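Local coordinates for protein putative methyltransferase from antibiotic biosynthesis pathway (Anabaena variabilis ATCC 29413, PDB 3EGE) that probably transfers methyl groups from S-adenosylmethionine to a substrate not yet identified, as a putative methyltransferase of an antibiotic biosynthesis pathway, at residues I27-L32 with F254-L259; E79-Y84 with L88-K93. All blocks are in the same frame, centred on the assembly; numbering follows the deposited sequence.

Contact 1. Residues I27-L32 with F254-L259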
ATOM      1  N   ILE A  27       3.346  -2.967 -12.911  1.00 66.03           N
ATOM      2  CA  ILE A  27       3.319  -3.187 -14.357  1.00 66.36           C
ATOM      3  C   ILE A  27       3.980  -4.517 -14.736  1.00 66.84           C
ATOM      4  O   ILE A  27       3.437  -5.249 -15.567  1.00 67.44           O
ATOM      5  CB  ILE A  27       3.961  -1.989 -15.149  1.00 66.11           C
ATOM      6  CG1 ILE A  27       3.070  -0.742 -15.058  1.00 69.49           C
ATOM      7  CG2 ILE A  27       4.193  -2.324 -16.646  1.00 64.73           C
ATOM      8  CD1 ILE A  27       1.729  -0.813 -15.806  1.00 68.92           C
ATOM      9  N   ASN A  28       5.128  -4.830 -14.119  1.00 67.28           N
ATOM     10  CA  ASN A  28       5.850  -6.081 -14.418  1.00 68.02           C
ATOM     11  C   ASN A  28       5.070  -7.327 -13.980  1.00 67.39           C
ATOM     12  O   ASN A  28       4.973  -8.293 -14.746  1.00 65.49           O
ATOM     13  CB  ASN A  28       7.291  -6.038 -13.887  1.00 69.59           C
ATOM     14  CG  ASN A  28       8.148  -4.968 -14.600  1.00 75.61           C
ATOM     15  OD1 ASN A  28       8.024  -4.743 -15.813  1.00 82.01           O
ATOM     16  ND2 ASN A  28       9.020  -4.313 -13.842  1.00 80.74           N
ATOM     17  N   LEU A  29       4.471  -7.274 -12.788  1.00 67.63           N
ATOM     18  CA  LEU A  29       3.626  -8.380 -12.306  1.00 68.15           C
ATOM     19  C   LEU A  29       2.328  -8.585 -13.126  1.00 68.70           C
ATOM     20  O   LEU A  29       1.840  -9.712 -13.249  1.00 67.58           O
ATOM     21  CB  LEU A  29       3.293  -8.208 -10.815  1.00 67.81           C
ATOM     22  CG  LEU A  29       4.478  -8.414  -9.859  1.00 66.73           C
ATOM     23  CD1 LEU A  29       4.070  -8.103  -8.424  1.00 60.06           C
ATOM     24  CD2 LEU A  29       5.073  -9.850  -9.986  1.00 60.53           C
ATOM     25  N   LEU A  30       1.777  -7.492 -13.656  1.00 69.42           N
ATOM     26  CA  LEU A  30       0.558  -7.532 -14.470  1.00 68.10           C
ATOM     27  C   LEU A  30       0.836  -8.152 -15.816  1.00 69.10           C
ATOM     28  O   LEU A  30       0.009  -8.915 -16.326  1.00 70.50           O
ATOM     29  CB  LEU A  30      -0.044  -6.130 -14.666  1.00 66.49           C
ATOM     30  CG  LEU A  30      -0.803  -5.503 -13.494  1.00 62.73           C
ATOM     31  CD1 LEU A  30      -1.114  -4.055 -13.837  1.00 54.43           C
ATOM     32  CD2 LEU A  30      -2.099  -6.268 -13.127  1.00 56.14           C
ATOM     33  N   ASN A  31       1.971  -7.773 -16.404  1.00 69.47           N
ATOM     34  CA  ASN A  31       2.418  -8.287 -17.683  1.00 69.62           C
ATOM     35  C   ASN A  31       1.295  -8.268 -18.753  1.00 68.61           C
ATOM     36  O   ASN A  31       0.978  -9.274 -19.383  1.00 67.67           O
ATOM     37  CB  ASN A  31       3.014  -9.686 -17.482  1.00 69.35           C
ATOM     38  CG  ASN A  31       3.639 -10.225 -18.747  1.00 72.71           C
ATOM     39  OD1 ASN A  31       4.323  -9.498 -19.465  1.00 74.77           O
ATOM     40  ND2 ASN A  31       3.352 -11.478 -19.061  1.00 73.02           N
ATOM     41  N   LEU A  32       0.672  -7.103 -18.883  1.00 68.08           N
ATOM     42  CA  LEU A  32      -0.435  -6.882 -19.797  1.00 66.95           C
ATOM     43  C   LEU A  32       0.004  -6.019 -20.966  1.00 67.20           C
ATOM     44  O   LEU A  32       0.862  -5.166 -20.797  1.00 66.91           O
ATOM     45  CB  LEU A  32      -1.590  -6.185 -19.074  1.00 65.64           C
ATOM     46  CG  LEU A  32      -2.429  -7.041 -18.131  1.00 63.46           C
ATOM     47  CD1 LEU A  32      -3.364  -6.137 -17.320  1.00 59.23           C
ATOM     48  CD2 LEU A  32      -3.230  -8.129 -18.878  1.00 56.79           C
ATOM     49  N   PHE A 254       4.564  -8.275  -2.380  1.00 71.32           N
ATOM     50  CA  PHE A 254       3.627  -8.444  -3.491  1.00 71.36           C
ATOM     51  C   PHE A 254       3.143  -9.891  -3.417  1.00 72.35           C
ATOM     52  O   PHE A 254       3.969 -10.804  -3.369  1.00 71.70           O
ATOM     53  CB  PHE A 254       4.253  -8.189  -4.863  1.00 70.70           C
ATOM     54  CG  PHE A 254       4.411  -6.744  -5.196  1.00 69.90           C
ATOM     55  CD1 PHE A 254       3.310  -5.993  -5.578  1.00 68.00           C
ATOM     56  CD2 PHE A 254       5.666  -6.122  -5.149  1.00 75.22           C
ATOM     57  CE1 PHE A 254       3.443  -4.625  -5.916  1.00 69.48           C
ATOM     58  CE2 PHE A 254       5.811  -4.741  -5.466  1.00 72.79           C
ATOM     59  CZ  PHE A 254       4.697  -4.000  -5.859  1.00 68.70           C
ATOM     60  N   ILE A 255       1.824 -10.071  -3.300  1.00 73.65           N
ATOM     61  CA  ILE A 255       1.165 -11.374  -3.430  1.00 74.02           C
ATOM     62  C   ILE A 255       0.528 -11.295  -4.830  1.00 71.96           C
ATOM     63  O   ILE A 255      -0.137 -10.297  -5.155  1.00 68.16           O
ATOM     64  CB  ILE A 255       0.010 -11.620  -2.436  1.00 73.80           C
ATOM     65  CG1 ILE A 255       0.471 -11.746  -1.000  1.00 78.33           C
ATOM     66  CG2 ILE A 255      -0.673 -12.941  -2.739  1.00 75.87           C
ATOM     67  CD1 ILE A 255      -0.755 -11.944  -0.085  1.00 77.64           C
ATOM     68  N   TYR A 256       0.728 -12.346  -5.632  1.00 71.18           N
ATOM     69  CA  TYR A 256       0.211 -12.389  -6.987  1.00 70.67           C
ATOM     70  C   TYR A 256      -0.038 -13.793  -7.519  1.00 70.86           C
ATOM     71  O   TYR A 256       0.664 -14.744  -7.162  1.00 69.13           O
ATOM     72  CB  TYR A 256       1.147 -11.638  -7.951  1.00 70.87           C
ATOM     73  CG  TYR A 256       2.548 -12.199  -7.991  1.00 73.40           C
ATOM     74  CD1 TYR A 256       3.498 -11.810  -7.042  1.00 70.45           C
ATOM     75  CD2 TYR A 256       2.938 -13.125  -8.976  1.00 72.46           C
ATOM     76  CE1 TYR A 256       4.806 -12.323  -7.061  1.00 71.15           C
ATOM     77  CE2 TYR A 256       4.253 -13.649  -8.999  1.00 70.26           C
ATOM     78  CZ  TYR A 256       5.177 -13.243  -8.034  1.00 73.22           C
ATOM     79  OH  TYR A 256       6.463 -13.753  -8.019  1.00 75.13           O
ATOM     80  N   THR A 257      -1.049 -13.888  -8.381  1.00 71.62           N
ATOM     81  CA  THR A 257      -1.384 -15.125  -9.061  1.00 72.29           C
ATOM     82  C   THR A 257      -0.435 -15.385 -10.241  1.00 75.17           C
ATOM     83  O   THR A 257       0.132 -14.463 -10.845  1.00 72.01           O
ATOM     84  CB  THR A 257      -2.816 -15.136  -9.582  1.00 70.65           C
ATOM     85  OG1 THR A 257      -3.048 -13.932 -10.318  1.00 70.39           O
ATOM     86  CG2 THR A 257      -3.803 -15.236  -8.437  1.00 65.95           C
ATOM     87  N   THR A 258      -0.246 -16.676 -10.496  1.00 81.01           N
ATOM     88  CA  THR A 258       0.534 -17.209 -11.616  1.00 86.07           C
ATOM     89  C   THR A 258      -0.286 -18.354 -12.218  1.00 88.69           C
ATOM     90  O   THR A 258      -1.280 -18.789 -11.622  1.00 89.85           O
ATOM     91  CB  THR A 258       1.935 -17.761 -11.169  1.00 85.46           C
ATOM     92  OG1 THR A 258       1.772 -18.705 -10.107  1.00 84.83           O
ATOM     93  CG2 THR A 258       2.859 -16.644 -10.691  1.00 84.43           C
ATOM     94  N   LEU A 259       0.138 -18.819 -13.393  1.00 91.15           N
ATOM     95  CA  LEU A 259      -0.461 -19.966 -14.141  1.00 91.67           C
ATOM     96  C   LEU A 259      -1.150 -21.049 -13.277  1.00 92.52           C
ATOM     97  O   LEU A 259      -0.602 -21.491 -12.255  1.00 92.82           O
ATOM     98  CB  LEU A 259       0.637 -20.655 -14.980  1.00 93.71           C
ATOM     99  CG  LEU A 259       1.354 -19.897 -16.111  1.00 97.08           C
ATOM    100  CD1 LEU A 259       2.625 -20.676 -16.549  1.00100.22           C
ATOM    101  CD2 LEU A 259       0.393 -19.616 -17.289  1.00 96.02           C
TER
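Leu29 and Tyr256 mark the closest backbone approach, with CA atoms 7.5 Å apart. Leu29 sits in the last turn of helix 20-30, and Tyr256 lies on strand 252-258. No hydrogen bond joins the two segments. The helix ends at Leu30. Asn31 is the first residue to leave it, with a positive phi of 48°, though Asn31 N still bonds to Ile27 O at 3.0 Å. One side chain of the helix, Leu29, makes the whole contact, and its two methyls divide the work. Leu29 CD2 stands over the centre of one face of the Tyr256 ring, 3.7 Å from the centroid and 4° off the ring normal, a nearly ideal CH-pi contact. The two side chains cross at about a right angle. Tyr256 CG lies between the backbone N and the carbonyl carbon (chi1 59°), which turns this ring face to the methyl. Leu29 CD1 meets Phe254 obliquely at the root of its ring, 3.5 Å from Phe254 CG and 3.6 Å from Phe254 CB. In this Rossmann-like methyltransferase fold the helix packs on the mixed sheet, where strand 252-258 runs antiparallel between 126-131 and 172-181. Leu29 also touches Val127 of the first of these neighbours. Beyond the apolar patch, Leu29 O accepts a hydrogen bond from Thr125 OG1.

Contact 2. Residues E79-Y84 with L88-K93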
ATOM      1  N   GLU A  79     -12.072   5.102 -14.728  1.00 64.01           N
ATOM      2  CA  GLU A  79     -13.506   5.160 -14.389  1.00 63.64           C
ATOM      3  C   GLU A  79     -13.647   4.960 -12.884  1.00 62.13           C
ATOM      4  O   GLU A  79     -13.162   3.982 -12.356  1.00 60.75           O
ATOM      5  CB  GLU A  79     -14.348   4.131 -15.158  1.00 62.52           C
ATOM      6  CG  GLU A  79     -14.303   4.276 -16.709  1.00 61.02           C
ATOM      7  CD  GLU A  79     -14.780   5.617 -17.257  1.00 60.56           C
ATOM      8  OE1 GLU A  79     -15.368   6.449 -16.531  1.00 60.70           O
ATOM      9  OE2 GLU A  79     -14.556   5.862 -18.453  1.00 64.33           O
ATOM     10  N   TRP A  80     -14.340   5.881 -12.217  1.00 62.55           N
ATOM     11  CA  TRP A  80     -14.489   5.840 -10.765  1.00 63.13           C
ATOM     12  C   TRP A  80     -15.830   5.246 -10.300  1.00 61.90           C
ATOM     13  O   TRP A  80     -16.929   5.693 -10.720  1.00 60.49           O
ATOM     14  CB  TRP A  80     -14.307   7.240 -10.165  1.00 64.79           C
ATOM     15  CG  TRP A  80     -13.864   7.135  -8.770  1.00 72.71           C
ATOM     16  CD1 TRP A  80     -14.646   6.933  -7.646  1.00 74.55           C
ATOM     17  CD2 TRP A  80     -12.508   7.116  -8.324  1.00 75.41           C
ATOM     18  NE1 TRP A  80     -13.850   6.861  -6.529  1.00 75.98           N
ATOM     19  CE2 TRP A  80     -12.534   6.949  -6.908  1.00 77.09           C
ATOM     20  CE3 TRP A  80     -11.271   7.259  -8.976  1.00 75.23           C
ATOM     21  CZ2 TRP A  80     -11.362   6.906  -6.130  1.00 72.51           C
ATOM     22  CZ3 TRP A  80     -10.090   7.204  -8.199  1.00 73.97           C
ATOM     23  CH2 TRP A  80     -10.153   7.033  -6.789  1.00 73.76           C
ATOM     24  N   PHE A  81     -15.715   4.248  -9.426  1.00 61.14           N
ATOM     25  CA  PHE A  81     -16.840   3.562  -8.793  1.00 61.72           C
ATOM     26  C   PHE A  81     -16.723   3.661  -7.258  1.00 63.21           C
ATOM     27  O   PHE A  81     -15.668   3.310  -6.693  1.00 63.10           O
ATOM     28  CB  PHE A  81     -16.840   2.081  -9.181  1.00 60.49           C
ATOM     29  CG  PHE A  81     -16.977   1.845 -10.652  1.00 57.81           C
ATOM     30  CD1 PHE A  81     -15.854   1.851 -11.478  1.00 59.48           C
ATOM     31  CD2 PHE A  81     -18.233   1.643 -11.223  1.00 55.41           C
ATOM     32  CE1 PHE A  81     -15.974   1.636 -12.882  1.00 58.29           C
ATOM     33  CE2 PHE A  81     -18.370   1.440 -12.620  1.00 60.32           C
ATOM     34  CZ  PHE A  81     -17.233   1.430 -13.441  1.00 59.87           C
ATOM     35  N   THR A  82     -17.782   4.154  -6.613  1.00 63.14           N
ATOM     36  CA  THR A  82     -17.862   4.194  -5.152  1.00 65.55           C
ATOM     37  C   THR A  82     -18.565   2.915  -4.688  1.00 66.07           C
ATOM     38  O   THR A  82     -19.701   2.661  -5.036  1.00 66.55           O
ATOM     39  CB  THR A  82     -18.566   5.471  -4.581  1.00 65.73           C
ATOM     40  OG1 THR A  82     -17.865   6.640  -5.034  1.00 63.99           O
ATOM     41  CG2 THR A  82     -18.542   5.448  -3.037  1.00 63.43           C
ATOM     42  N   GLY A  83     -17.864   2.119  -3.897  1.00 67.93           N
ATOM     43  CA  GLY A  83     -18.405   0.857  -3.406  1.00 68.16           C
ATOM     44  C   GLY A  83     -17.354   0.119  -2.614  1.00 68.14           C
ATOM     45  O   GLY A  83     -16.201   0.540  -2.581  1.00 67.75           O
ATOM     46  N   TYR A  84     -17.772  -0.977  -1.986  1.00 68.47           N
ATOM     47  CA  TYR A  84     -16.909  -1.800  -1.161  1.00 68.70           C
ATOM     48  C   TYR A  84     -16.351  -2.978  -1.950  1.00 67.72           C
ATOM     49  O   TYR A  84     -16.977  -3.481  -2.881  1.00 69.36           O
ATOM     50  CB  TYR A  84     -17.670  -2.318   0.051  1.00 71.10           C
ATOM     51  CG  TYR A  84     -18.205  -1.251   0.983  1.00 70.34           C
ATOM     52  CD1 TYR A  84     -17.343  -0.534   1.817  1.00 72.57           C
ATOM     53  CD2 TYR A  84     -19.582  -1.000   1.074  1.00 78.90           C
ATOM     54  CE1 TYR A  84     -17.821   0.441   2.702  1.00 76.37           C
ATOM     55  CE2 TYR A  84     -20.098  -0.019   1.966  1.00 78.73           C
ATOM     56  CZ  TYR A  84     -19.202   0.690   2.776  1.00 80.85           C
ATOM     57  OH  TYR A  84     -19.690   1.641   3.643  1.00 82.27           O
ATOM     58  N   LEU A  88     -18.588  -5.676  -5.787  1.00 66.58           N
ATOM     59  CA  LEU A  88     -18.204  -4.862  -6.922  1.00 64.59           C
ATOM     60  C   LEU A  88     -19.363  -4.815  -7.922  1.00 64.31           C
ATOM     61  O   LEU A  88     -19.958  -5.846  -8.220  1.00 64.62           O
ATOM     62  CB  LEU A  88     -16.943  -5.416  -7.579  1.00 63.49           C
ATOM     63  CG  LEU A  88     -15.697  -5.586  -6.683  1.00 65.02           C
ATOM     64  CD1 LEU A  88     -14.558  -6.345  -7.446  1.00 62.93           C
ATOM     65  CD2 LEU A  88     -15.177  -4.261  -6.136  1.00 65.16           C
ATOM     66  N   ALA A  89     -19.675  -3.613  -8.432  1.00 63.74           N
ATOM     67  CA  ALA A  89     -20.717  -3.412  -9.461  1.00 64.29           C
ATOM     68  C   ALA A  89     -20.253  -3.820 -10.882  1.00 66.06           C
ATOM     69  O   ALA A  89     -21.050  -3.868 -11.803  1.00 70.53           O
ATOM     70  CB  ALA A  89     -21.173  -1.987  -9.473  1.00 62.69           C
ATOM     71  N   LEU A  90     -18.990  -4.182 -11.034  1.00 65.92           N
ATOM     72  CA  LEU A  90     -18.390  -4.522 -12.301  1.00 64.97           C
ATOM     73  C   LEU A  90     -18.882  -5.893 -12.757  1.00 64.74           C
ATOM     74  O   LEU A  90     -18.993  -6.783 -11.929  1.00 65.69           O
ATOM     75  CB  LEU A  90     -16.859  -4.547 -12.147  1.00 64.21           C
ATOM     76  CG  LEU A  90     -16.189  -3.274 -11.605  1.00 59.86           C
ATOM     77  CD1 LEU A  90     -14.681  -3.524 -11.428  1.00 52.22           C
ATOM     78  CD2 LEU A  90     -16.506  -2.075 -12.514  1.00 55.60           C
ATOM     79  N   PRO A  91     -19.189  -6.067 -14.060  1.00 62.83           N
ATOM     80  CA  PRO A  91     -19.640  -7.387 -14.494  1.00 62.41           C
ATOM     81  C   PRO A  91     -18.593  -8.503 -14.403  1.00 61.12           C
ATOM     82  O   PRO A  91     -17.411  -8.250 -14.175  1.00 59.98           O
ATOM     83  CB  PRO A  91     -20.026  -7.167 -15.975  1.00 62.17           C
ATOM     84  CG  PRO A  91     -20.163  -5.703 -16.129  1.00 62.53           C
ATOM     85  CD  PRO A  91     -19.183  -5.116 -15.184  1.00 63.06           C
ATOM     86  N   ASP A  92     -19.076  -9.729 -14.568  1.00 61.24           N
ATOM     87  CA  ASP A  92     -18.233 -10.923 -14.629  1.00 61.08           C
ATOM     88  C   ASP A  92     -17.314 -10.758 -15.837  1.00 60.90           C
ATOM     89  O   ASP A  92     -17.759 -10.277 -16.896  1.00 60.95           O
ATOM     90  CB  ASP A  92     -19.076 -12.183 -14.917  1.00 61.17           C
ATOM     91  CG  ASP A  92     -19.947 -12.644 -13.764  1.00 59.90           C
ATOM     92  OD1 ASP A  92     -19.876 -12.144 -12.649  1.00 59.73           O
ATOM     93  OD2 ASP A  92     -20.707 -13.589 -13.993  1.00 58.55           O
ATOM     94  N   LYS A  93     -16.051 -11.129 -15.682  1.00 60.69           N
ATOM     95  CA  LYS A  93     -15.106 -11.153 -16.814  1.00 61.71           C
ATOM     96  C   LYS A  93     -15.054  -9.823 -17.610  1.00 61.52           C
ATOM     97  O   LYS A  93     -15.117  -9.816 -18.822  1.00 60.58           O
ATOM     98  CB  LYS A  93     -15.444 -12.374 -17.723  1.00 61.74           C
ATOM     99  CG  LYS A  93     -15.624 -13.736 -16.979  1.00 62.75           C
ATOM    100  CD  LYS A  93     -14.401 -14.051 -16.127  1.00 63.16           C
ATOM    101  CE  LYS A  93     -14.461 -15.268 -15.234  1.00 63.67           C
ATOM    102  NZ  LYS A  93     -13.346 -15.122 -14.167  1.00 62.34           N
TER
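The Phe81 ring takes Leu90 on one face. Leu90 CD2 sits 3.7 Å above the ring plane, displaced from the centre toward the rim. This is a CH-pi contact, with the methyl 3.8 Å from the ring centroid and 15° off the normal. The nearest ring atom is Phe81 CZ, at 3.7 Å from Leu90 CD2. The two side chains meet at a slant. Phe81 CB points toward the 88-93 segment, and with CG opposite the carbonyl carbon (chi1 -61°) the ring is placed to face Leu90, whose branch end swings over to it.

A second, smaller touch sets Leu88 CD2 3.8 Å from Tyr84 O, a methyl against a backbone carbonyl. The Tyr84 side chain starts away from the 88-93 segment and touches Pro64 instead. The contact lies in the methyltransferase domain of the Rossmann-like fold. Phe81 is on strand 78-81, an outermost strand of the sheet in this chain, and the connection to strand 97-101 folds back beside it. Leu90 also touches Ile120 of helix 110-120, and so bridges the edge strand and that helix. Leu88 reaches Ile120 too, and Val62 of strand 58-62. Asp92 forms a salt bridge with Arg119. No hydrogen bond crosses between 79-84 and 88-93. They meet by van der Waals contact, chiefly the CH-pi one, while polar bonds to helix 110-120 hold the connection from Leu88 through Lys93.

Both contacts reach the same sheet, from different places. Contact 1 packs a helix on strand 252-258 in the interior of the sheet order. Contact 2 joins strand 78-81, at one edge, to the loop that follows it. Their centres are 21 Å apart, and their nearest atoms stay about 11 Å apart. Both are partly buried, but contact 2 lies farther out: its centre is 20 Å from the centre of the chain, against 16 Å for contact 1, and the exposed Tyr84 takes part in it. Each has a leucine methyl over an aromatic face without a hydrogen bond across; contact 2 adds a methyl against a backbone carbonyl. Contact 1 joins segments far apart in sequence, contact 2 close neighbours.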